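Local coordinates for protein fimbrin (Schizosaccharomyces pombe, PDB 1RT8) that binds and crosslinks actin filaments through two actin-binding regions built of calponin-homology domains, serving cell polarity, cytokinesis, mating and spore formation, at residues V35-N38 and E43-D46; R221-L226 and D233-L238; Q318-I323 and V356-N361. One frame throughout, in Å; residues are numbered along the deposited sequence.

Contact 1: residues V35-N38 and E43-D46; sequences VPIN and EFFD
I37 meets F44 through both branches of its side chain. The methyl CG2 lies against the backbone of F44: I37 CG2 is 3.9 Å from F44 CA and 4.0 Å from F44 CB. The longer arm runs up to the ring, where I37 CD1 stands 4.1 Å from F44 CD1, at the ring edge and near its plane. This two-pronged approach follows from the isoleucine's first torsion (chi1 -60°), which sets CG2 anti to the backbone N and CG1 beside it. F44 answers with CG anti to its own N (chi1 175°), and the two side chains cross at a slant.

The rest of the contact is looser and aliphatic. I37 CG2 also approaches E43 CB at 4.3 Å, and the methylenes N38 CB and E43 CG lie 4.4 Å apart toward solvent. No hydrogen bond joins the segments; what passes between 35-38 and 43-46 is van der Waals contact. Next along the helix, F44 CD2 sits over the centre of the F45 ring, 3.9 Å above that plane.

In this first CH domain the loop after helix 11-25 thus packs through I37 and N38 on E43 and F44, the first residues of the 43-46 segment. I37 also touches N22 of helix 11-25; F44 reaches I18 and I21 of that helix, and I120 and V124 of helix 117-131.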
ATOM      1  N   VAL A  35       5.653   9.312 -23.739  1.00 64.79           N
ATOM      2  CA  VAL A  35       5.899  10.070 -22.510  1.00 65.56           C
ATOM      3  C   VAL A  35       5.273  11.462 -22.496  1.00 65.47           C
ATOM      4  O   VAL A  35       4.384  11.736 -21.688  1.00 66.29           O
ATOM      5  CB  VAL A  35       7.413  10.217 -22.227  1.00 66.37           C
ATOM      6  CG1 VAL A  35       7.643  10.524 -20.756  1.00 66.57           C
ATOM      7  CG2 VAL A  35       8.139   8.965 -22.633  1.00 66.77           C
ATOM      8  N   PRO A  36       5.731  12.365 -23.378  1.00 64.67           N
ATOM      9  CA  PRO A  36       5.142  13.710 -23.381  1.00 63.83           C
ATOM     10  C   PRO A  36       3.628  13.681 -23.630  1.00 62.93           C
ATOM     11  O   PRO A  36       3.174  13.883 -24.756  1.00 62.49           O
ATOM     12  CB  PRO A  36       5.904  14.413 -24.503  1.00 64.30           C
ATOM     13  CG  PRO A  36       7.237  13.718 -24.492  1.00 64.26           C
ATOM     14  CD  PRO A  36       6.830  12.277 -24.355  1.00 64.43           C
ATOM     15  N   ILE A  37       2.856  13.430 -22.576  1.00 61.56           N
ATOM     16  CA  ILE A  37       1.402  13.374 -22.686  1.00 60.73           C
ATOM     17  C   ILE A  37       0.797  14.751 -22.450  1.00 60.67           C
ATOM     18  O   ILE A  37       1.190  15.454 -21.521  1.00 60.81           O
ATOM     19  CB  ILE A  37       0.798  12.383 -21.659  1.00 60.01           C
ATOM     20  CG1 ILE A  37       1.359  10.979 -21.897  1.00 59.09           C
ATOM     21  CG2 ILE A  37      -0.727  12.370 -21.773  1.00 59.10           C
ATOM     22  CD1 ILE A  37       0.879   9.951 -20.909  1.00 58.07           C
ATOM     23  N   ASN A  38      -0.161  15.131 -23.289  1.00 61.28           N
ATOM     24  CA  ASN A  38      -0.815  16.429 -23.163  1.00 61.84           C
ATOM     25  C   ASN A  38      -1.504  16.568 -21.813  1.00 61.70           C
ATOM     26  O   ASN A  38      -2.178  15.648 -21.353  1.00 60.41           O
ATOM     27  CB  ASN A  38      -1.843  16.622 -24.279  1.00 64.21           C
ATOM     28  CG  ASN A  38      -2.585  17.940 -24.162  1.00 66.20           C
ATOM     29  OD1 ASN A  38      -1.973  19.010 -24.151  1.00 68.31           O
ATOM     30  ND2 ASN A  38      -3.909  17.870 -24.069  1.00 67.13           N
ATOM     31  N   GLU A  43      -6.509  12.312 -23.663  1.00 54.53           N
ATOM     32  CA  GLU A  43      -5.286  11.618 -24.068  1.00 51.86           C
ATOM     33  C   GLU A  43      -4.750  10.652 -23.026  1.00 49.26           C
ATOM     34  O   GLU A  43      -4.593   9.461 -23.283  1.00 48.78           O
ATOM     35  CB  GLU A  43      -4.187  12.631 -24.389  1.00 54.79           C
ATOM     36  CG  GLU A  43      -4.389  13.372 -25.679  1.00 59.06           C
ATOM     37  CD  GLU A  43      -4.280  12.464 -26.877  1.00 61.75           C
ATOM     38  OE1 GLU A  43      -5.153  11.583 -27.038  1.00 64.02           O
ATOM     39  OE2 GLU A  43      -3.316  12.630 -27.655  1.00 62.19           O
ATOM     40  N   PHE A  44      -4.467  11.193 -21.850  1.00 45.37           N
ATOM     41  CA  PHE A  44      -3.930  10.424 -20.742  1.00 42.65           C
ATOM     42  C   PHE A  44      -4.696   9.154 -20.375  1.00 41.90           C
ATOM     43  O   PHE A  44      -4.098   8.088 -20.234  1.00 42.40           O
ATOM     44  CB  PHE A  44      -3.844  11.309 -19.503  1.00 40.83           C
ATOM     45  CG  PHE A  44      -3.409  10.578 -18.276  1.00 39.33           C
ATOM     46  CD1 PHE A  44      -2.117  10.075 -18.176  1.00 38.98           C
ATOM     47  CD2 PHE A  44      -4.294  10.376 -17.222  1.00 38.71           C
ATOM     48  CE1 PHE A  44      -1.710   9.378 -17.042  1.00 37.54           C
ATOM     49  CE2 PHE A  44      -3.897   9.681 -16.083  1.00 35.67           C
ATOM     50  CZ  PHE A  44      -2.604   9.181 -15.993  1.00 38.42           C
ATOM     51  N   PHE A  45      -6.008   9.262 -20.203  1.00 40.64           N
ATOM     52  CA  PHE A  45      -6.793   8.102 -19.807  1.00 41.52           C
ATOM     53  C   PHE A  45      -6.807   7.002 -20.859  1.00 42.39           C
ATOM     54  O   PHE A  45      -6.886   5.817 -20.519  1.00 43.73           O
ATOM     55  CB  PHE A  45      -8.211   8.538 -19.430  1.00 40.39           C
ATOM     56  CG  PHE A  45      -8.243   9.559 -18.330  1.00 37.98           C
ATOM     57  CD1 PHE A  45      -8.416  10.909 -18.618  1.00 38.91           C
ATOM     58  CD2 PHE A  45      -8.050   9.174 -17.008  1.00 38.87           C
ATOM     59  CE1 PHE A  45      -8.395  11.863 -17.602  1.00 37.45           C
ATOM     60  CE2 PHE A  45      -8.025  10.115 -15.988  1.00 36.39           C
ATOM     61  CZ  PHE A  45      -8.199  11.463 -16.287  1.00 38.12           C
ATOM     62  N   ASP A  46      -6.718   7.383 -22.129  1.00 42.23           N
ATOM     63  CA  ASP A  46      -6.682   6.394 -23.196  1.00 42.00           C
ATOM     64  C   ASP A  46      -5.318   5.727 -23.150  1.00 40.73           C
ATOM     65  O   ASP A  46      -5.188   4.529 -23.407  1.00 41.23           O
ATOM     66  CB  ASP A  46      -6.879   7.044 -24.563  1.00 44.14           C
ATOM     67  CG  ASP A  46      -8.310   7.455 -24.810  1.00 47.88           C
ATOM     68  OD1 ASP A  46      -9.212   6.601 -24.649  1.00 49.36           O
ATOM     69  OD2 ASP A  46      -8.534   8.630 -25.172  1.00 49.28           O
TER

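Contact 2: residues R221-L226 and D233-L238; sequences RAEQVL and DCRKYL
E223 OE2 takes two N-H groups from R235: a bond of 2.8 Å from R235 NH1, with an angle of 155° at the hydrogen, and a weak one from R235 NH2. The other oxygen, E223 OE1, receives R235 NH2 at 3.1 Å, so the guanidinium grips the carboxylate end-on, one nitrogen to each oxygen. Both oxygens are met on their syn sides, though the two planes are turned 34° apart. E223 leaves the helix pointing away from the loop, and its bend at chi2 (56°) brings the carboxylate back.

L226 packs on the guanidinium of R235. Its CB lies over the centre of one face, 3.6 Å from R235 CZ, while L226 O rests 3.3 Å from R235 CD. Farther along, L226 CD1 touches L238 O at 3.3 Å.

With an alanine here in place of R235, E223 is likely to lose this countercharge, and L226 CB and O the cover over them.

In this second CH domain the loop after helix 218-230 folds back on that helix, with R235 at the centre of an inverse gamma turn. R235 NH1 also forms a salt bridge with E230, so one cation is shared by two acids of the helix, which probably favours their ionised forms.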
ATOM      1  N   ARG A 221       0.592  36.560  -3.205  1.00 35.13           N
ATOM      2  CA  ARG A 221       1.447  36.019  -2.164  1.00 33.18           C
ATOM      3  C   ARG A 221       1.756  34.557  -2.478  1.00 31.22           C
ATOM      4  O   ARG A 221       2.885  34.096  -2.296  1.00 30.73           O
ATOM      5  CB  ARG A 221       0.752  36.119  -0.807  1.00 33.49           C
ATOM      6  CG  ARG A 221       1.606  35.670   0.362  1.00 31.45           C
ATOM      7  CD  ARG A 221       0.757  35.624   1.617  1.00 34.25           C
ATOM      8  NE  ARG A 221       0.078  36.900   1.830  1.00 33.23           N
ATOM      9  CZ  ARG A 221      -1.000  37.055   2.590  1.00 36.22           C
ATOM     10  NH1 ARG A 221      -1.523  36.008   3.216  1.00 35.81           N
ATOM     11  NH2 ARG A 221      -1.563  38.256   2.719  1.00 34.66           N
ATOM     12  N   ALA A 222       0.746  33.835  -2.954  1.00 30.45           N
ATOM     13  CA  ALA A 222       0.898  32.424  -3.293  1.00 31.57           C
ATOM     14  C   ALA A 222       1.958  32.240  -4.369  1.00 33.44           C
ATOM     15  O   ALA A 222       2.729  31.285  -4.333  1.00 33.92           O
ATOM     16  CB  ALA A 222      -0.428  31.855  -3.778  1.00 31.45           C
ATOM     17  N   GLU A 223       1.980  33.157  -5.332  1.00 34.24           N
ATOM     18  CA  GLU A 223       2.952  33.098  -6.416  1.00 36.07           C
ATOM     19  C   GLU A 223       4.348  33.379  -5.882  1.00 36.34           C
ATOM     20  O   GLU A 223       5.314  32.725  -6.270  1.00 37.11           O
ATOM     21  CB  GLU A 223       2.593  34.112  -7.501  1.00 38.12           C
ATOM     22  CG  GLU A 223       3.631  34.241  -8.599  1.00 42.04           C
ATOM     23  CD  GLU A 223       3.937  32.919  -9.277  1.00 43.32           C
ATOM     24  OE1 GLU A 223       2.982  32.240  -9.715  1.00 45.18           O
ATOM     25  OE2 GLU A 223       5.134  32.568  -9.380  1.00 44.77           O
ATOM     26  N   GLN A 224       4.447  34.351  -4.983  1.00 35.77           N
ATOM     27  CA  GLN A 224       5.724  34.711  -4.392  1.00 34.46           C
ATOM     28  C   GLN A 224       6.254  33.555  -3.564  1.00 33.96           C
ATOM     29  O   GLN A 224       7.458  33.315  -3.532  1.00 33.94           O
ATOM     30  CB  GLN A 224       5.578  35.965  -3.514  1.00 36.13           C
ATOM     31  CG  GLN A 224       5.515  37.265  -4.307  1.00 37.99           C
ATOM     32  CD  GLN A 224       5.063  38.469  -3.485  1.00 39.51           C
ATOM     33  OE1 GLN A 224       5.275  38.533  -2.274  1.00 40.16           O
ATOM     34  NE2 GLN A 224       4.452  39.439  -4.155  1.00 41.42           N
ATOM     35  N   VAL A 225       5.353  32.836  -2.898  1.00 33.45           N
ATOM     36  CA  VAL A 225       5.751  31.696  -2.075  1.00 32.82           C
ATOM     37  C   VAL A 225       6.347  30.603  -2.945  1.00 34.38           C
ATOM     38  O   VAL A 225       7.345  29.974  -2.574  1.00 34.01           O
ATOM     39  CB  VAL A 225       4.548  31.080  -1.304  1.00 34.11           C
ATOM     40  CG1 VAL A 225       4.883  29.648  -0.850  1.00 31.77           C
ATOM     41  CG2 VAL A 225       4.207  31.942  -0.091  1.00 32.13           C
ATOM     42  N   LEU A 226       5.721  30.368  -4.094  1.00 33.64           N
ATOM     43  CA  LEU A 226       6.188  29.332  -4.998  1.00 36.13           C
ATOM     44  C   LEU A 226       7.483  29.744  -5.684  1.00 38.32           C
ATOM     45  O   LEU A 226       8.255  28.886  -6.112  1.00 38.79           O
ATOM     46  CB  LEU A 226       5.106  28.994  -6.027  1.00 33.11           C
ATOM     47  CG  LEU A 226       3.884  28.297  -5.420  1.00 30.69           C
ATOM     48  CD1 LEU A 226       2.827  28.050  -6.495  1.00 28.00           C
ATOM     49  CD2 LEU A 226       4.313  26.991  -4.776  1.00 27.89           C
ATOM     50  N   ASP A 233      14.463  24.463  -5.310  1.00 44.26           N
ATOM     51  CA  ASP A 233      14.091  23.492  -6.330  1.00 43.86           C
ATOM     52  C   ASP A 233      12.903  22.663  -5.833  1.00 44.41           C
ATOM     53  O   ASP A 233      12.800  21.464  -6.119  1.00 43.55           O
ATOM     54  CB  ASP A 233      15.275  22.581  -6.663  1.00 44.74           C
ATOM     55  CG  ASP A 233      14.980  21.640  -7.820  1.00 46.80           C
ATOM     56  OD1 ASP A 233      14.459  22.112  -8.853  1.00 47.62           O
ATOM     57  OD2 ASP A 233      15.274  20.432  -7.699  1.00 47.20           O
ATOM     58  N   CYS A 234      12.007  23.307  -5.086  1.00 42.84           N
ATOM     59  CA  CYS A 234      10.830  22.625  -4.552  1.00 42.40           C
ATOM     60  C   CYS A 234       9.504  23.172  -5.070  1.00 41.66           C
ATOM     61  O   CYS A 234       8.471  23.028  -4.408  1.00 40.20           O
ATOM     62  CB  CYS A 234      10.821  22.680  -3.026  1.00 43.97           C
ATOM     63  SG  CYS A 234      12.052  21.647  -2.225  1.00 47.57           S
ATOM     64  N   ARG A 235       9.518  23.813  -6.234  1.00 40.16           N
ATOM     65  CA  ARG A 235       8.271  24.318  -6.793  1.00 39.66           C
ATOM     66  C   ARG A 235       7.650  23.190  -7.603  1.00 40.00           C
ATOM     67  O   ARG A 235       7.607  23.234  -8.835  1.00 40.13           O
ATOM     68  CB  ARG A 235       8.495  25.539  -7.685  1.00 38.23           C
ATOM     69  CG  ARG A 235       7.200  26.031  -8.321  1.00 38.83           C
ATOM     70  CD  ARG A 235       7.304  27.433  -8.891  1.00 38.59           C
ATOM     71  NE  ARG A 235       6.004  27.893  -9.373  1.00 40.10           N
ATOM     72  CZ  ARG A 235       5.678  29.171  -9.543  1.00 39.79           C
ATOM     73  NH1 ARG A 235       6.560  30.126  -9.271  1.00 37.25           N
ATOM     74  NH2 ARG A 235       4.467  29.494  -9.982  1.00 39.37           N
ATOM     75  N   LYS A 236       7.167  22.179  -6.891  1.00 39.03           N
ATOM     76  CA  LYS A 236       6.564  21.008  -7.516  1.00 39.68           C
ATOM     77  C   LYS A 236       5.117  20.791  -7.072  1.00 40.10           C
ATOM     78  O   LYS A 236       4.774  21.017  -5.906  1.00 39.70           O
ATOM     79  CB  LYS A 236       7.383  19.762  -7.163  1.00 40.78           C
ATOM     80  CG  LYS A 236       8.867  19.832  -7.518  1.00 40.21           C
ATOM     81  CD  LYS A 236       9.073  19.810  -9.021  1.00 40.41           C
ATOM     82  CE  LYS A 236      10.538  19.602  -9.380  1.00 41.89           C
ATOM     83  NZ  LYS A 236      10.706  19.421 -10.851  1.00 40.05           N
ATOM     84  N   TYR A 237       4.284  20.352  -8.016  1.00 37.98           N
ATOM     85  CA  TYR A 237       2.866  20.052  -7.785  1.00 38.81           C
ATOM     86  C   TYR A 237       1.905  21.215  -7.546  1.00 38.21           C
ATOM     87  O   TYR A 237       0.822  21.263  -8.136  1.00 37.36           O
ATOM     88  CB  TYR A 237       2.697  19.087  -6.608  1.00 36.86           C
ATOM     89  CG  TYR A 237       3.423  17.774  -6.732  1.00 38.53           C
ATOM     90  CD1 TYR A 237       4.713  17.621  -6.232  1.00 40.03           C
ATOM     91  CD2 TYR A 237       2.813  16.673  -7.334  1.00 40.10           C
ATOM     92  CE1 TYR A 237       5.383  16.394  -6.326  1.00 42.19           C
ATOM     93  CE2 TYR A 237       3.471  15.447  -7.435  1.00 40.78           C
ATOM     94  CZ  TYR A 237       4.753  15.314  -6.930  1.00 41.68           C
ATOM     95  OH  TYR A 237       5.412  14.105  -7.028  1.00 43.60           O
ATOM     96  N   LEU A 238       2.299  22.138  -6.675  1.00 38.51           N
ATOM     97  CA  LEU A 238       1.445  23.265  -6.292  1.00 37.90           C
ATOM     98  C   LEU A 238       1.484  24.515  -7.169  1.00 38.13           C
ATOM     99  O   LEU A 238       2.548  24.966  -7.586  1.00 39.37           O
ATOM    100  CB  LEU A 238       1.774  23.659  -4.849  1.00 35.42           C
ATOM    101  CG  LEU A 238       0.799  24.545  -4.072  1.00 34.30           C
ATOM    102  CD1 LEU A 238      -0.552  23.850  -3.960  1.00 30.76           C
ATOM    103  CD2 LEU A 238       1.374  24.826  -2.684  1.00 32.07           C
TER

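Contact 3: residues Q318-I323 and V356-N361; sequences QAYDKI and VDLGKN
Y320 reaches across from helix 314-323 to L358 and G359 of helix 345-361. Its CB points toward the second helix, and a first torsion of -82°, with CG anti to the carbonyl carbon, directs the ring toward helix 345-361. There one face of the ring receives L358 CB, 4.0 Å from the centroid and only 8° off the ring normal, a CH-pi contact set squarely over the centre. Toward the far end, Y320 CE2 comes 4.0 Å from L358 C, and Y320 CZ stands 3.7 Å from G359 N. At the tip, Y320 OH lies 3.2 Å from G359 CA. The backbone N of G359 is also near the hydroxyl, but the angle is too poor for a hydrogen bond. What the oxygen does find is a weak hydrogen bond with A355 O, one turn back on helix 345-361.

Glycine is what admits the tip so close to the helix backbone, because a CB at position 359 would fall 2.6 Å from Y320 OH, a clash. M389 of helix 379-397 and Q362 also touch the tyrosine, while L358 leans on T327 and V328 of the loop beyond helix 314-323.

In the third CH domain, then, the contact between these two segments is buried and carried mainly by one aromatic side chain. Between the segments the chemistry is almost wholly apolar, with dispersion and CH-pi packing along the ring, while the one polar atom at its end is brought against the helix backbone, where a carbonyl gives it a modest partner.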
ATOM      1  N   GLN A 318     -14.640  -5.881  13.872  1.00 24.75           N
ATOM      2  CA  GLN A 318     -15.057  -5.406  12.556  1.00 26.01           C
ATOM      3  C   GLN A 318     -14.714  -6.447  11.495  1.00 27.78           C
ATOM      4  O   GLN A 318     -15.519  -6.718  10.607  1.00 27.49           O
ATOM      5  CB  GLN A 318     -14.372  -4.093  12.202  1.00 25.83           C
ATOM      6  CG  GLN A 318     -14.881  -2.892  12.974  1.00 27.11           C
ATOM      7  CD  GLN A 318     -14.063  -1.654  12.674  1.00 27.35           C
ATOM      8  OE1 GLN A 318     -13.961  -1.223  11.524  1.00 29.00           O
ATOM      9  NE2 GLN A 318     -13.466  -1.077  13.707  1.00 28.34           N
ATOM     10  N   ALA A 319     -13.517  -7.025  11.601  1.00 26.79           N
ATOM     11  CA  ALA A 319     -13.053  -8.037  10.659  1.00 27.12           C
ATOM     12  C   ALA A 319     -14.040  -9.197  10.599  1.00 28.02           C
ATOM     13  O   ALA A 319     -14.424  -9.626   9.504  1.00 27.18           O
ATOM     14  CB  ALA A 319     -11.660  -8.546  11.064  1.00 27.05           C
ATOM     15  N   TYR A 320     -14.451  -9.700  11.767  1.00 26.26           N
ATOM     16  CA  TYR A 320     -15.410 -10.806  11.824  1.00 29.93           C
ATOM     17  C   TYR A 320     -16.660 -10.485  11.021  1.00 30.70           C
ATOM     18  O   TYR A 320     -17.166 -11.334  10.302  1.00 31.63           O
ATOM     19  CB  TYR A 320     -15.853 -11.114  13.259  1.00 28.01           C
ATOM     20  CG  TYR A 320     -14.912 -11.992  14.052  1.00 30.16           C
ATOM     21  CD1 TYR A 320     -14.169 -11.463  15.113  1.00 28.79           C
ATOM     22  CD2 TYR A 320     -14.743 -13.347  13.735  1.00 28.75           C
ATOM     23  CE1 TYR A 320     -13.282 -12.256  15.837  1.00 28.89           C
ATOM     24  CE2 TYR A 320     -13.846 -14.151  14.464  1.00 29.26           C
ATOM     25  CZ  TYR A 320     -13.124 -13.589  15.511  1.00 26.31           C
ATOM     26  OH  TYR A 320     -12.238 -14.337  16.235  1.00 23.35           O
ATOM     27  N   ASP A 321     -17.159  -9.260  11.171  1.00 34.28           N
ATOM     28  CA  ASP A 321     -18.367  -8.813  10.479  1.00 36.03           C
ATOM     29  C   ASP A 321     -18.156  -8.630   8.982  1.00 37.74           C
ATOM     30  O   ASP A 321     -19.070  -8.882   8.190  1.00 39.08           O
ATOM     31  CB  ASP A 321     -18.863  -7.506  11.093  1.00 35.86           C
ATOM     32  CG  ASP A 321     -20.224  -7.646  11.745  1.00 35.54           C
ATOM     33  OD1 ASP A 321     -20.587  -8.772  12.142  1.00 37.64           O
ATOM     34  OD2 ASP A 321     -20.926  -6.625  11.875  1.00 37.82           O
ATOM     35  N   LYS A 322     -16.958  -8.192   8.597  1.00 38.45           N
ATOM     36  CA  LYS A 322     -16.635  -7.987   7.184  1.00 39.02           C
ATOM     37  C   LYS A 322     -16.555  -9.328   6.474  1.00 38.29           C
ATOM     38  O   LYS A 322     -16.910  -9.444   5.304  1.00 39.41           O
ATOM     39  CB  LYS A 322     -15.294  -7.268   7.037  1.00 39.93           C
ATOM     40  CG  LYS A 322     -15.260  -5.868   7.625  1.00 44.35           C
ATOM     41  CD  LYS A 322     -16.030  -4.875   6.772  1.00 46.03           C
ATOM     42  CE  LYS A 322     -15.826  -3.459   7.294  1.00 47.76           C
ATOM     43  NZ  LYS A 322     -16.533  -2.443   6.463  1.00 49.81           N
ATOM     44  N   ILE A 323     -16.084 -10.337   7.196  1.00 37.26           N
ATOM     45  CA  ILE A 323     -15.940 -11.683   6.658  1.00 38.19           C
ATOM     46  C   ILE A 323     -17.268 -12.438   6.708  1.00 40.12           C
ATOM     47  O   ILE A 323     -17.569 -13.237   5.822  1.00 41.52           O
ATOM     48  CB  ILE A 323     -14.872 -12.477   7.455  1.00 36.30           C
ATOM     49  CG1 ILE A 323     -13.505 -11.807   7.299  1.00 35.12           C
ATOM     50  CG2 ILE A 323     -14.807 -13.915   6.968  1.00 34.09           C
ATOM     51  CD1 ILE A 323     -12.426 -12.415   8.157  1.00 35.12           C
ATOM     52  N   VAL A 356     -12.492 -13.418  20.844  1.00 29.03           N
ATOM     53  CA  VAL A 356     -11.934 -14.765  20.949  1.00 29.07           C
ATOM     54  C   VAL A 356     -13.020 -15.837  20.867  1.00 29.55           C
ATOM     55  O   VAL A 356     -12.843 -16.850  20.188  1.00 28.53           O
ATOM     56  CB  VAL A 356     -11.120 -14.913  22.256  1.00 27.61           C
ATOM     57  CG1 VAL A 356     -10.792 -16.376  22.531  1.00 28.53           C
ATOM     58  CG2 VAL A 356      -9.815 -14.116  22.120  1.00 27.29           C
ATOM     59  N   ASP A 357     -14.147 -15.606  21.538  1.00 29.82           N
ATOM     60  CA  ASP A 357     -15.250 -16.561  21.509  1.00 28.43           C
ATOM     61  C   ASP A 357     -15.861 -16.686  20.109  1.00 29.52           C
ATOM     62  O   ASP A 357     -16.224 -17.782  19.680  1.00 30.67           O
ATOM     63  CB  ASP A 357     -16.331 -16.165  22.514  1.00 30.39           C
ATOM     64  CG  ASP A 357     -15.979 -16.561  23.935  1.00 30.19           C
ATOM     65  OD1 ASP A 357     -15.053 -17.373  24.121  1.00 29.91           O
ATOM     66  OD2 ASP A 357     -16.640 -16.070  24.871  1.00 35.90           O
ATOM     67  N   LEU A 358     -15.988 -15.571  19.400  1.00 28.80           N
ATOM     68  CA  LEU A 358     -16.530 -15.616  18.043  1.00 29.74           C
ATOM     69  C   LEU A 358     -15.610 -16.452  17.170  1.00 30.01           C
ATOM     70  O   LEU A 358     -16.045 -17.052  16.188  1.00 28.63           O
ATOM     71  CB  LEU A 358     -16.652 -14.213  17.461  1.00 29.56           C
ATOM     72  CG  LEU A 358     -17.824 -13.392  17.991  1.00 30.04           C
ATOM     73  CD1 LEU A 358     -17.707 -11.966  17.497  1.00 27.04           C
ATOM     74  CD2 LEU A 358     -19.145 -14.029  17.537  1.00 30.03           C
ATOM     75  N   GLY A 359     -14.330 -16.479  17.536  1.00 29.66           N
ATOM     76  CA  GLY A 359     -13.354 -17.260  16.802  1.00 28.27           C
ATOM     77  C   GLY A 359     -13.531 -18.725  17.137  1.00 29.56           C
ATOM     78  O   GLY A 359     -13.488 -19.589  16.259  1.00 27.35           O
ATOM     79  N   LYS A 360     -13.742 -19.013  18.417  1.00 29.52           N
ATOM     80  CA  LYS A 360     -13.938 -20.386  18.841  1.00 30.91           C
ATOM     81  C   LYS A 360     -15.211 -20.930  18.193  1.00 30.50           C
ATOM     82  O   LYS A 360     -15.228 -22.059  17.712  1.00 30.72           O
ATOM     83  CB  LYS A 360     -14.019 -20.461  20.371  1.00 31.58           C
ATOM     84  CG  LYS A 360     -12.692 -20.132  21.050  1.00 29.77           C
ATOM     85  CD  LYS A 360     -12.754 -20.303  22.557  1.00 31.76           C
ATOM     86  CE  LYS A 360     -11.363 -20.187  23.190  1.00 29.51           C
ATOM     87  NZ  LYS A 360     -11.406 -20.373  24.677  1.00 30.57           N
ATOM     88  N   ASN A 361     -16.266 -20.122  18.163  1.00 30.86           N
ATOM     89  CA  ASN A 361     -17.522 -20.551  17.548  1.00 33.45           C
ATOM     90  C   ASN A 361     -17.321 -20.909  16.084  1.00 35.37           C
ATOM     91  O   ASN A 361     -17.935 -21.853  15.576  1.00 34.28           O
ATOM     92  CB  ASN A 361     -18.584 -19.454  17.631  1.00 35.66           C
ATOM     93  CG  ASN A 361     -19.095 -19.246  19.036  1.00 36.80           C
ATOM     94  OD1 ASN A 361     -19.112 -20.174  19.837  1.00 39.60           O
ATOM     95  ND2 ASN A 361     -19.528 -18.025  19.339  1.00 38.78           N
TER

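From the N terminus the three contacts follow one another in series, none enclosing or crossing another. Contact 1 closes a four-residue loop (39-42) just before helix 43-47, within the connection from helix 11-25 in the first CH domain. Contact 2 lies in the second, folding the chain after helix 218-230 back onto it ahead of helix 240-244. Contact 3 spans more sequence, bringing helix 345-361 of the third domain against helix 314-323. The first two share actin-binding region 1, with centres about 25 Å apart and nearest atoms about 12 Å apart. Contact 3 belongs to region 2, its centre about 46 and 50 Å from those of contacts 1 and 2, on the opposite side of the chain's centre.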